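Local coordinates for alginate lyase (Bacteroides ovatus, PDB 3NNB), which probably cleaves the polysaccharide alginate by beta-elimination, at residues Q216-D227 and F250-Q258. Sequence-based numbering, arbitrary orientation. Where two conformers were deposited one is given.
Sequences QRAKNNHGLAYD and FPEKRLFAQ
Arg-254 reaches across from helix 250-258 to Asp-227 and Gln-216, its side chain set among Gln-216, Gly-223, Leu-224 and Asp-227 as a knob in a hole. The bend at chi2 (-58°) turns the chain so that NE and NH2 take the carboxylate of Asp-227 side-on, one oxygen each; NE to OD2 is 2.8 Å and nearly straight, although both oxygens are met from above the carboxylate plane. Its far end, NH1 and NH2, closes on a single acceptor, Gln-216 O, which NH2 meets on a lone pair at 2.8 Å. Gly-223 O lies 3.1 Å above the centre of one guanidinium face. Glycine suits position 223 because a CB would probably run into Ala-218 O and Arg-254 NH1. Arginine suits a place where one flat cation must serve both a buried acid and the backbone carbonyl of Gln-216, just ahead of the turn into helix 221-236; a leucine here would probably leave Asp-227 without its charged mate and Gln-216 O without either donor. Helices 221-236 and 240-258 are successive and run nearly antiparallel (152° between the segments), consistent with the (alpha/alpha) toroid of the six-hairpin clan to which this family belongs. Between them Leu-224 supplies the apolar filling: its CG lies 3.7 Å from Phe-250 CZ, and its CB packs on the amide of Gln-258. A glutamine suits that place by offering both a donor and an acceptor: NE2 gives Asn-220 O a weak bond (3.0 Å) and donates to a water shared with Ala-218 O and Arg-254 NH1, while OE1 accepts from Asn-281 of helix 274-293.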
ATOM      1  N   GLN A 216       3.773  12.022   9.749  1.00  8.02           N
ATOM      2  CA  GLN A 216       4.927  11.452  10.427  0.80  8.61           C
ATOM      3  C   GLN A 216       4.654  11.312  11.932  1.00  8.85           C
ATOM      4  O   GLN A 216       5.066  10.336  12.536  1.00  9.26           O
ATOM      5  CB  GLN A 216       6.188  12.284  10.175  0.80  9.97           C
ATOM      6  CG  GLN A 216       7.485  11.621  10.675  0.80  9.04           C
ATOM      7  CD  GLN A 216       7.767  11.815  12.170  0.80 13.74           C
ATOM      8  OE1 GLN A 216       7.370  12.819  12.773  0.80 13.54           O
ATOM      9  NE2 GLN A 216       8.437  10.809  12.787  0.80 15.87           N
ATOM     10  N   ARG A 217       3.953  12.294  12.518  1.00  8.82           N
ATOM     11  CA  ARG A 217       3.648  12.353  13.952  0.70 11.54           C
ATOM     12  C   ARG A 217       2.480  11.501  14.361  1.00  9.73           C
ATOM     13  O   ARG A 217       2.187  11.397  15.558  1.00 10.71           O
ATOM     14  CB  ARG A 217       3.269  13.788  14.367  0.70 12.66           C
ATOM     15  CG  ARG A 217       4.361  14.829  14.254  0.70 19.32           C
ATOM     16  CD  ARG A 217       3.919  16.116  14.994  0.70 18.16           C
ATOM     17  NE  ARG A 217       2.724  16.766  14.427  0.70 28.08           N
ATOM     18  CZ  ARG A 217       2.756  17.708  13.471  0.70 24.11           C
ATOM     19  NH1 ARG A 217       3.919  18.098  12.958  0.70 29.82           N
ATOM     20  NH2 ARG A 217       1.626  18.256  13.019  0.70 26.06           N
ATOM     21  N   ALA A 218       1.734  10.976  13.375  1.00  9.47           N
ATOM     22  CA  ALA A 218       0.534  10.207  13.666  1.00  8.35           C
ATOM     23  C   ALA A 218       0.841   8.986  14.529  1.00  7.50           C
ATOM     24  O   ALA A 218       1.857   8.328  14.369  1.00  7.17           O
ATOM     25  CB  ALA A 218      -0.210   9.798  12.354  1.00  6.96           C
ATOM     26  N   LYS A 219      -0.041   8.712  15.490  1.00  9.21           N
ATOM     27  CA  LYS A 219       0.161   7.677  16.473  1.00  9.36           C
ATOM     28  C   LYS A 219      -0.360   6.297  16.081  1.00  7.76           C
ATOM     29  O   LYS A 219      -0.106   5.312  16.780  1.00  9.10           O
ATOM     30  CB  LYS A 219      -0.518   8.099  17.773  1.00 11.24           C
ATOM     31  CG  LYS A 219       0.075   9.380  18.350  1.00 14.50           C
ATOM     32  CD  LYS A 219      -0.431   9.645  19.759  1.00 25.65           C
ATOM     33  CE  LYS A 219       0.111  10.978  20.279  1.00 39.83           C
ATOM     34  NZ  LYS A 219       1.605  11.020  20.201  1.00 44.30           N
ATOM     35  N   ASN A 220      -1.102   6.231  14.986  1.00  7.14           N
ATOM     36  CA  ASN A 220      -1.777   4.996  14.554  1.00  7.98           C
ATOM     37  C   ASN A 220      -1.206   4.499  13.231  1.00  7.74           C
ATOM     38  O   ASN A 220      -0.085   4.809  12.855  1.00  7.38           O
ATOM     39  CB  ASN A 220      -3.308   5.197  14.499  1.00  8.89           C
ATOM     40  CG  ASN A 220      -3.743   6.074  13.361  1.00  9.44           C
ATOM     41  OD1 ASN A 220      -2.907   6.777  12.753  1.00  8.40           O
ATOM     42  ND2 ASN A 220      -5.039   6.034  13.020  1.00 11.77           N
ATOM     43  N   ASN A 221      -1.986   3.717  12.517  1.00  7.79           N
ATOM     44  CA  ASN A 221      -1.551   3.154  11.242  1.00  6.54           C
ATOM     45  C   ASN A 221      -0.962   4.183  10.261  1.00  5.88           C
ATOM     46  O   ASN A 221      -0.115   3.835   9.437  1.00  7.00           O
ATOM     47  CB  ASN A 221      -2.675   2.325  10.598  1.00  7.37           C
ATOM     48  CG  ASN A 221      -3.800   3.173  10.033  1.00  8.50           C
ATOM     49  OD1 ASN A 221      -3.625   3.788   8.971  1.00 11.00           O
ATOM     50  ND2 ASN A 221      -4.970   3.212  10.714  1.00  9.80           N
ATOM     51  N   HIS A 222      -1.421   5.432  10.334  1.00  6.42           N
ATOM     52  CA  HIS A 222      -0.905   6.434   9.417  1.00  7.64           C
ATOM     53  C   HIS A 222       0.558   6.668   9.627  1.00  8.76           C
ATOM     54  O   HIS A 222       1.299   6.779   8.666  1.00  7.37           O
ATOM     55  CB  HIS A 222      -1.656   7.760   9.541  1.00  7.01           C
ATOM     56  CG  HIS A 222      -2.934   7.809   8.783  1.00 10.81           C
ATOM     57  ND1 HIS A 222      -2.991   8.121   7.445  1.00  8.30           N
ATOM     58  CD2 HIS A 222      -4.208   7.599   9.179  1.00 16.51           C
ATOM     59  CE1 HIS A 222      -4.253   8.141   7.056  1.00 10.84           C
ATOM     60  NE2 HIS A 222      -5.012   7.787   8.077  1.00 15.23           N
ATOM     61  N   GLY A 223       0.988   6.775  10.873  1.00  6.68           N
ATOM     62  CA  GLY A 223       2.368   7.049  11.147  1.00  4.91           C
ATOM     63  C   GLY A 223       3.273   5.856  10.850  1.00  7.83           C
ATOM     64  O   GLY A 223       4.394   6.022  10.358  1.00  8.03           O
ATOM     65  N   LEU A 224       2.802   4.643  11.132  1.00  7.34           N
ATOM     66  CA  LEU A 224       3.547   3.441  10.784  1.00  6.67           C
ATOM     67  C   LEU A 224       3.738   3.327   9.269  1.00  8.13           C
ATOM     68  O   LEU A 224       4.855   3.087   8.766  1.00  7.46           O
ATOM     69  CB  LEU A 224       2.847   2.225  11.396  1.00  7.88           C
ATOM     70  CG  LEU A 224       3.591   0.881  11.353  1.00  7.67           C
ATOM     71  CD1 LEU A 224       3.195  -0.010  12.535  1.00  7.41           C
ATOM     72  CD2 LEU A 224       3.350   0.149  10.026  1.00  8.53           C
ATOM     73  N   ALA A 225       2.654   3.597   8.531  1.00  7.57           N
ATOM     74  CA  ALA A 225       2.698   3.580   7.085  1.00  7.01           C
ATOM     75  C   ALA A 225       3.610   4.672   6.512  1.00  7.08           C
ATOM     76  O   ALA A 225       4.276   4.453   5.492  1.00  8.09           O
ATOM     77  CB  ALA A 225       1.256   3.645   6.477  1.00  7.50           C
ATOM     78  N   TYR A 226       3.670   5.825   7.152  1.00  7.94           N
ATOM     79  CA  TYR A 226       4.572   6.909   6.689  1.00  7.01           C
ATOM     80  C   TYR A 226       5.984   6.396   6.632  1.00  8.81           C
ATOM     81  O   TYR A 226       6.685   6.610   5.659  1.00  8.69           O
ATOM     82  CB  TYR A 226       4.465   8.111   7.605  1.00  7.09           C
ATOM     83  CG  TYR A 226       5.461   9.212   7.274  1.00  6.31           C
ATOM     84  CD1 TYR A 226       6.749   9.161   7.772  1.00 10.23           C
ATOM     85  CD2 TYR A 226       5.110  10.279   6.435  1.00 12.24           C
ATOM     86  CE1 TYR A 226       7.679  10.157   7.500  1.00 10.35           C
ATOM     87  CE2 TYR A 226       6.041  11.304   6.143  1.00 14.03           C
ATOM     88  CZ  TYR A 226       7.312  11.238   6.679  1.00 14.96           C
ATOM     89  OH  TYR A 226       8.308  12.207   6.451  1.00 17.68           O
ATOM     90  N   ASP A 227       6.398   5.711   7.691  1.00  8.73           N
ATOM     91  CA  ASP A 227       7.785   5.215   7.748  1.00  7.72           C
ATOM     92  C   ASP A 227       8.062   4.202   6.637  1.00  6.70           C
ATOM     93  O   ASP A 227       9.126   4.199   6.037  1.00  7.32           O
ATOM     94  CB  ASP A 227       8.098   4.584   9.094  1.00  7.68           C
ATOM     95  CG  ASP A 227       8.335   5.598  10.188  1.00 10.45           C
ATOM     96  OD1 ASP A 227       8.219   6.819   9.964  1.00 10.84           O
ATOM     97  OD2 ASP A 227       8.645   5.160  11.324  1.00  8.36           O
ATOM     98  N   PHE A 250      12.353   2.311  13.662  1.00  9.27           N
ATOM     99  CA  PHE A 250      10.972   1.838  13.506  1.00  7.21           C
ATOM    100  C   PHE A 250      10.432   1.024  14.709  1.00  8.41           C
ATOM    101  O   PHE A 250       9.308   1.260  15.142  1.00  8.85           O
ATOM    102  CB  PHE A 250      10.851   1.112  12.158  1.00  8.20           C
ATOM    103  CG  PHE A 250       9.488   0.587  11.806  1.00  8.07           C
ATOM    104  CD1 PHE A 250       8.572   1.392  11.111  1.00  8.05           C
ATOM    105  CD2 PHE A 250       9.147  -0.725  12.078  1.00  9.08           C
ATOM    106  CE1 PHE A 250       7.361   0.886  10.722  1.00  9.65           C
ATOM    107  CE2 PHE A 250       7.934  -1.221  11.700  1.00  8.81           C
ATOM    108  CZ  PHE A 250       7.066  -0.424  10.981  1.00  6.30           C
ATOM    109  N   PRO A 251      11.235   0.142  15.302  1.00  7.18           N
ATOM    110  CA  PRO A 251      10.648  -0.616  16.439  1.00  9.55           C
ATOM    111  C   PRO A 251      10.209   0.273  17.582  1.00 10.81           C
ATOM    112  O   PRO A 251       9.058   0.165  18.038  1.00 10.33           O
ATOM    113  CB  PRO A 251      11.793  -1.566  16.838  1.00 11.12           C
ATOM    114  CG  PRO A 251      12.500  -1.807  15.485  1.00 10.34           C
ATOM    115  CD  PRO A 251      12.538  -0.441  14.890  1.00  9.50           C
ATOM    116  N   GLU A 252      11.066   1.181  18.042  1.00 10.53           N
ATOM    117  CA  GLU A 252      10.710   2.044  19.160  0.50 11.54           C
ATOM    118  C   GLU A 252       9.655   3.075  18.782  1.00 10.23           C
ATOM    119  O   GLU A 252       8.744   3.323  19.544  1.00 12.76           O
ATOM    120  CB  GLU A 252      11.952   2.744  19.739  0.50 13.98           C
ATOM    121  CG  GLU A 252      12.891   1.794  20.458  0.50 24.03           C
ATOM    122  CD  GLU A 252      14.117   2.488  21.033  0.50 29.26           C
ATOM    123  OE1 GLU A 252      13.978   3.570  21.642  0.50 29.36           O
ATOM    124  OE2 GLU A 252      15.217   1.931  20.881  0.50 38.54           O
ATOM    125  N   LYS A 253       9.749   3.651  17.578  1.00  9.96           N
ATOM    126  CA  LYS A 253       8.846   4.719  17.176  1.00  9.19           C
ATOM    127  C   LYS A 253       7.441   4.226  16.847  1.00 10.40           C
ATOM    128  O   LYS A 253       6.444   4.918  17.157  1.00 10.34           O
ATOM    129  CB  LYS A 253       9.410   5.458  15.969  1.00 11.67           C
ATOM    130  CG  LYS A 253       8.694   6.757  15.635  1.00 15.21           C
ATOM    131  CD  LYS A 253       9.347   7.469  14.416  1.00 16.84           C
ATOM    132  CE  LYS A 253      10.771   7.898  14.659  1.00 24.63           C
ATOM    133  NZ  LYS A 253      10.867   8.814  15.848  1.00 38.64           N
ATOM    134  N   ARG A 254       7.369   3.026  16.269  1.00  7.22           N
ATOM    135  CA  ARG A 254       6.105   2.513  15.711  1.00  8.84           C
ATOM    136  C   ARG A 254       5.637   1.222  16.402  1.00  8.90           C
ATOM    137  O   ARG A 254       4.560   1.177  16.973  1.00  9.88           O
ATOM    138  CB  ARG A 254       6.201   2.285  14.197  1.00  9.21           C
ATOM    139  CG  ARG A 254       6.696   3.486  13.420  1.00  8.12           C
ATOM    140  CD  ARG A 254       5.833   4.742  13.604  1.00  6.63           C
ATOM    141  NE  ARG A 254       6.423   5.849  12.855  1.00  8.12           N
ATOM    142  CZ  ARG A 254       5.940   7.084  12.824  1.00  8.35           C
ATOM    143  NH1 ARG A 254       4.903   7.426  13.558  1.00 10.57           N
ATOM    144  NH2 ARG A 254       6.518   7.980  12.054  1.00  9.37           N
ATOM    145  N   LEU A 255       6.454   0.171  16.386  1.00  7.45           N
ATOM    146  CA  LEU A 255       5.984  -1.104  16.909  1.00  8.24           C
ATOM    147  C   LEU A 255       5.688  -1.044  18.399  1.00  9.01           C
ATOM    148  O   LEU A 255       4.668  -1.526  18.857  1.00  9.35           O
ATOM    149  CB  LEU A 255       6.999  -2.245  16.663  1.00 10.31           C
ATOM    150  CG  LEU A 255       7.287  -2.535  15.187  1.00  7.10           C
ATOM    151  CD1 LEU A 255       8.335  -3.623  15.068  1.00  7.18           C
ATOM    152  CD2 LEU A 255       6.009  -2.871  14.349  1.00  9.06           C
ATOM    153  N   PHE A 256       6.616  -0.492  19.179  1.00  8.68           N
ATOM    154  CA  PHE A 256       6.459  -0.568  20.635  1.00  8.28           C
ATOM    155  C   PHE A 256       5.466   0.497  21.126  1.00  9.92           C
ATOM    156  O   PHE A 256       4.968   0.418  22.263  1.00 11.96           O
ATOM    157  CB  PHE A 256       7.805  -0.444  21.367  1.00  8.72           C
ATOM    158  CG  PHE A 256       8.870  -1.442  20.925  1.00  8.60           C
ATOM    159  CD1 PHE A 256       8.551  -2.651  20.311  1.00 11.14           C
ATOM    160  CD2 PHE A 256      10.219  -1.152  21.134  1.00 13.13           C
ATOM    161  CE1 PHE A 256       9.547  -3.547  19.894  1.00 12.05           C
ATOM    162  CE2 PHE A 256      11.210  -2.063  20.723  1.00 12.82           C
ATOM    163  CZ  PHE A 256      10.872  -3.232  20.121  1.00 10.86           C
ATOM    164  N   ALA A 257       5.214   1.495  20.295  1.00  9.31           N
ATOM    165  CA  ALA A 257       4.250   2.528  20.605  1.00  9.27           C
ATOM    166  C   ALA A 257       2.816   2.001  20.372  1.00 10.56           C
ATOM    167  O   ALA A 257       1.920   2.301  21.156  1.00 11.87           O
ATOM    168  CB  ALA A 257       4.505   3.761  19.752  1.00 12.25           C
ATOM    169  N   GLN A 258       2.623   1.285  19.279  1.00  8.30           N
ATOM    170  CA  GLN A 258       1.291   0.906  18.744  1.00  9.86           C
ATOM    171  C   GLN A 258       0.792  -0.496  19.117  1.00  7.93           C
ATOM    172  O   GLN A 258      -0.408  -0.762  18.974  1.00  8.38           O
ATOM    173  CB  GLN A 258       1.257   1.059  17.217  1.00  7.55           C
ATOM    174  CG  GLN A 258       1.565   2.469  16.755  1.00  8.02           C
ATOM    175  CD  GLN A 258       1.275   2.732  15.307  1.00  8.80           C
ATOM    176  OE1 GLN A 258       0.447   2.046  14.655  1.00  9.42           O
ATOM    177  NE2 GLN A 258       1.956   3.765  14.771  1.00  7.93           N
TER
HETATM  178  O   HOH W   1       3.363   6.111  15.575  1.00 16.28           O
HETATM  179  O   HOH W   2       0.628   4.844  19.373  1.00 17.23           O